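Local coordinates for xyloglucanase (Paenibacillus pabuli, PDB 2JEP), which hydrolyses the beta-1,4-glucan backbone of xyloglucan, a plant cell-wall polysaccharide, as a family 5 glycoside hydrolase, at residues A[36-39]-A[40-44]. Residues are numbered along the deposited sequence; the frame is centred on the assembly and turned at random. Where two conformers were deposited one is given.
Sequences SQIV and SEMGA
S36 O receives a weak i to i+4 hydrogen bond of helix 35-42 from S40 N (3.4 Å). Q37 is tied to E41 twice. Its carbonyl O takes E41 N at 3.0 Å, and its side-chain NE2 gives a nearly straight bond (172°) to E41 OE2 at 2.9 Å. The Q37 side chain bends at chi2 (62°), which carries its amide to the anti side of the carboxylate, and the two planes stand 85° apart. E41 OE1 bonds to the hydroxyl of Y125. I38 O accepts M42 N at 2.9 Å. The side chains of I38 and M42 run side by side, CG1 against SD at 3.9 Å. Both pack on Y125 and M260, so the helix covers the N-terminal end of the TIM barrel. V39 O meets the helix end: weak bonds come from M42 N and G43 N, and a water bridges it to G43 O. G43, with positive phi, ends the helical run, and the chain goes on into strand 45-48. With E41 replaced by alanine, the Q37 amide would probably be free to turn and the Y125 hydroxyl would lose this acceptor. The carboxylate thus joins two neutral donors, which would probably stabilise its negative charge.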
loop_
_atom_site.group_PDB
_atom_site.type_symbol
_atom_site.label_atom_id
_atom_site.label_comp_id
_atom_site.label_asym_id
_atom_site.label_seq_id
_atom_site.Cartn_x
_atom_site.Cartn_y
_atom_site.Cartn_z
ATOM N N SER A 36 -0.173 7.105 17.896
ATOM C CA SER A 36 0.959 7.990 17.674
ATOM C C SER A 36 2.256 7.194 17.681
ATOM O O SER A 36 3.152 7.397 16.839
ATOM C CB SER A 36 1.015 9.069 18.745
ATOM O OG SER A 36 -0.080 9.960 18.593
ATOM N N GLN A 37 2.345 6.252 18.609
ATOM C CA GLN A 37 3.555 5.463 18.765
ATOM C C GLN A 37 3.780 4.547 17.553
ATOM O O GLN A 37 4.925 4.317 17.141
ATOM C CB GLN A 37 3.476 4.611 20.031
ATOM C CG GLN A 37 4.702 3.789 20.322
ATOM C CD GLN A 37 5.961 4.610 20.566
ATOM O OE1 GLN A 37 5.908 5.823 20.842
ATOM N NE2 GLN A 37 7.113 3.950 20.462
ATOM N N ILE A 38 2.702 3.999 16.992
ATOM C CA ILE A 38 2.888 3.033 15.886
ATOM C C ILE A 38 3.506 3.743 14.670
ATOM O O ILE A 38 4.391 3.214 14.008
ATOM C CB ILE A 38 1.602 2.279 15.530
ATOM C CG1 ILE A 38 1.947 1.148 14.529
ATOM C CG2 ILE A 38 0.530 3.229 14.989
ATOM C CD1 ILE A 38 1.089 -0.074 14.564
ATOM N N VAL A 39 3.064 4.962 14.388
ATOM C CA VAL A 39 3.615 5.709 13.268
ATOM C C VAL A 39 5.118 5.913 13.443
ATOM O O VAL A 39 5.909 5.687 12.513
ATOM C CB VAL A 39 2.871 7.040 13.074
ATOM C CG1 VAL A 39 3.626 7.942 12.120
ATOM C CG2 VAL A 39 1.430 6.775 12.605
ATOM N N SER A 40 5.532 6.330 14.638
ATOM C CA SER A 40 6.939 6.475 14.932
ATOM C C SER A 40 7.738 5.188 14.683
ATOM O O SER A 40 8.801 5.214 14.040
ATOM C CB SER A 40 7.102 6.947 16.379
ATOM O OG SER A 40 6.380 8.152 16.558
ATOM N N GLU A 41 7.225 4.074 15.194
ATOM C CA GLU A 41 7.920 2.809 15.086
ATOM C C GLU A 41 8.003 2.302 13.650
ATOM O O GLU A 41 8.951 1.617 13.301
ATOM C CB GLU A 41 7.293 1.765 15.988
ATOM C CG GLU A 41 7.439 2.088 17.464
ATOM C CD GLU A 41 6.968 0.973 18.362
ATOM O OE1 GLU A 41 6.597 -0.107 17.854
ATOM O OE2 GLU A 41 6.968 1.169 19.600
ATOM N N MET A 42 7.002 2.619 12.840
ATOM C CA MET A 42 6.973 2.144 11.449
ATOM C C MET A 42 7.992 2.850 10.547
ATOM O O MET A 42 8.335 2.338 9.483
ATOM C CB MET A 42 5.560 2.296 10.871
ATOM C CG MET A 42 4.606 1.245 11.449
ATOM S SD MET A 42 2.937 1.367 10.781
ATOM C CE MET A 42 3.174 0.669 9.132
ATOM N N GLY A 43 8.430 4.054 10.925
ATOM C CA GLY A 43 9.455 4.750 10.174
ATOM C C GLY A 43 9.061 4.936 8.724
ATOM O O GLY A 43 7.925 5.311 8.412
ATOM N N ALA A 44 10.036 4.729 7.835
ATOM C CA ALA A 44 9.820 4.749 6.394
ATOM C C ALA A 44 9.599 3.317 5.951
ATOM O O ALA A 44 10.298 2.389 6.381
ATOM C CB ALA A 44 11.010 5.352 5.661
HETATM O O HOH W 1 6.708 6.958 10.224
#